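Local coordinates for bartonella effector protein (Bep) substrate of VirB T4SS (Bartonella sp. 1-1C, PDB 4PY3) that probably transfers AMP from ATP to threonine or tyrosine hydroxyls of target proteins, through the N-terminal Fic domain of a translocated bacterial effector, at residues His35-Tyr40 / Ser72-Ala77. Numbering follows the deposited sequence.
Sequences HVCEHY and STFEWA
Cys37 and Tyr40, one helical turn apart on helix 30-48, pack by van der Waals contact against Ser72, Thr73 and Phe74 in the loop that follows helix 59-70. No hydrogen bond crosses; the contact is modest, burying 187 Å² over both sides. Ser72 sets its CB over one face of the Tyr40 ring as a CH-pi contact, 4.2 Å from the ring centroid and 21° off the normal; the other face carries His39 ND1 from the same helix. Cys37 works a turn earlier. With SG anti to the backbone N (chi1 -152°), its sulfur extends to Thr73 CG2 at 4.2 Å and to Phe74 CE2 at 4.3 Å, an oblique sulfur-aromatic approach 52° from the ring normal. The same methyl, Thr73 CG2, sits 3.7 Å above the centre of the Phe74 ring, while Trp76 CZ2 lies over the opposite face. Hydroxyl OG1 of buried Thr73 is hydrogen-bonded to His25 NE2, and the His25 ring also lies nearly parallel to that of Tyr40. From Phe74 to Ala77 the chain makes a type I beta turn. Such helix-on-loop packing, with one CH-pi and one oblique sulfur-aromatic contact, joins helix 30-48 to a Fic-family loop between helix 59-70 and strand 85-86.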
# COMPACT_ATOMS: atom_id res chain seq x y z
N HIS A 35 -5.50 -14.99 -7.88
CA HIS A 35 -5.44 -14.89 -9.34
C HIS A 35 -6.49 -13.90 -9.88
O HIS A 35 -6.18 -13.02 -10.67
CB HIS A 35 -5.76 -16.28 -9.97
CG HIS A 35 -5.18 -16.54 -11.33
ND1 HIS A 35 -5.59 -15.88 -12.47
CD2 HIS A 35 -4.28 -17.47 -11.74
CE1 HIS A 35 -4.93 -16.35 -13.52
NE2 HIS A 35 -4.13 -17.32 -13.10
N VAL A 36 -7.74 -14.11 -9.49
CA VAL A 36 -8.86 -13.29 -9.95
C VAL A 36 -8.63 -11.84 -9.53
O VAL A 36 -8.93 -10.90 -10.26
CB VAL A 36 -10.20 -13.79 -9.38
CG1 VAL A 36 -11.32 -12.80 -9.61
CG2 VAL A 36 -10.56 -15.14 -10.00
N CYS A 37 -8.06 -11.70 -8.35
CA CYS A 37 -7.73 -10.41 -7.78
C CYS A 37 -6.69 -9.67 -8.63
O CYS A 37 -6.90 -8.51 -8.97
CB CYS A 37 -7.21 -10.64 -6.37
SG CYS A 37 -7.48 -9.28 -5.24
N GLU A 38 -5.60 -10.36 -8.98
CA GLU A 38 -4.56 -9.78 -9.86
C GLU A 38 -5.18 -9.38 -11.20
O GLU A 38 -4.83 -8.33 -11.76
CB GLU A 38 -3.30 -10.72 -10.08
CG GLU A 38 -2.15 -10.31 -9.17
CD GLU A 38 -0.99 -11.28 -9.17
OE1 GLU A 38 -1.06 -12.31 -9.88
OE2 GLU A 38 0.01 -11.00 -8.46
N HIS A 39 -6.12 -10.19 -11.70
CA HIS A 39 -6.78 -9.90 -12.97
C HIS A 39 -7.51 -8.55 -12.96
O HIS A 39 -7.25 -7.71 -13.82
CB HIS A 39 -7.77 -11.01 -13.33
CG HIS A 39 -8.48 -10.77 -14.62
ND1 HIS A 39 -9.78 -10.32 -14.70
CD2 HIS A 39 -8.05 -10.91 -15.89
CE1 HIS A 39 -10.12 -10.19 -15.97
NE2 HIS A 39 -9.08 -10.54 -16.72
N TYR A 40 -8.39 -8.35 -11.99
CA TYR A 40 -9.17 -7.11 -11.91
C TYR A 40 -8.31 -5.89 -11.60
O TYR A 40 -8.56 -4.81 -12.13
CB TYR A 40 -10.33 -7.25 -10.91
CG TYR A 40 -11.43 -8.11 -11.46
CD1 TYR A 40 -12.19 -7.68 -12.54
CD2 TYR A 40 -11.69 -9.37 -10.94
CE1 TYR A 40 -13.19 -8.46 -13.08
CE2 TYR A 40 -12.70 -10.16 -11.46
CZ TYR A 40 -13.44 -9.70 -12.53
OH TYR A 40 -14.44 -10.47 -13.07
N SER A 72 -14.02 -4.66 -7.32
CA SER A 72 -14.69 -5.80 -7.97
C SER A 72 -14.61 -7.07 -7.12
O SER A 72 -15.35 -8.02 -7.38
CB SER A 72 -14.11 -6.07 -9.35
OG SER A 72 -14.48 -5.06 -10.27
N THR A 73 -13.74 -7.05 -6.11
CA THR A 73 -13.42 -8.21 -5.30
C THR A 73 -13.81 -8.05 -3.83
O THR A 73 -14.38 -8.96 -3.25
CB THR A 73 -11.93 -8.51 -5.39
OG1 THR A 73 -11.60 -8.84 -6.74
CG2 THR A 73 -11.55 -9.68 -4.50
N PHE A 74 -13.49 -6.92 -3.22
CA PHE A 74 -13.77 -6.72 -1.81
C PHE A 74 -14.77 -5.61 -1.58
O PHE A 74 -14.59 -4.50 -2.06
CB PHE A 74 -12.49 -6.42 -1.03
CG PHE A 74 -11.49 -7.54 -1.04
CD1 PHE A 74 -11.85 -8.80 -0.61
CD2 PHE A 74 -10.19 -7.32 -1.49
CE1 PHE A 74 -10.94 -9.83 -0.62
CE2 PHE A 74 -9.26 -8.35 -1.49
CZ PHE A 74 -9.63 -9.61 -1.06
N GLU A 75 -15.79 -5.91 -0.78
CA GLU A 75 -16.83 -4.97 -0.43
C GLU A 75 -16.26 -3.74 0.28
O GLU A 75 -16.74 -2.64 0.09
CB GLU A 75 -17.90 -5.63 0.47
CG GLU A 75 -18.70 -6.74 -0.19
CD GLU A 75 -19.77 -7.35 0.72
OE1 GLU A 75 -20.42 -6.60 1.50
OE2 GLU A 75 -19.96 -8.57 0.68
N TRP A 76 -15.20 -3.95 1.07
CA TRP A 76 -14.57 -2.89 1.86
C TRP A 76 -13.44 -2.16 1.12
O TRP A 76 -12.71 -1.37 1.71
CB TRP A 76 -14.00 -3.48 3.17
CG TRP A 76 -13.22 -4.74 2.96
CD1 TRP A 76 -13.72 -6.01 2.99
CD2 TRP A 76 -11.82 -4.87 2.67
NE1 TRP A 76 -12.73 -6.92 2.73
CE2 TRP A 76 -11.56 -6.24 2.53
CE3 TRP A 76 -10.77 -3.95 2.51
CZ2 TRP A 76 -10.28 -6.73 2.24
CZ3 TRP A 76 -9.51 -4.43 2.22
CH2 TRP A 76 -9.26 -5.81 2.10
N ALA A 77 -13.30 -2.40 -0.18
CA ALA A 77 -12.26 -1.75 -0.95
C ALA A 77 -12.30 -0.25 -0.66
O ALA A 77 -13.37 0.36 -0.68
CB ALA A 77 -12.43 -2.01 -2.44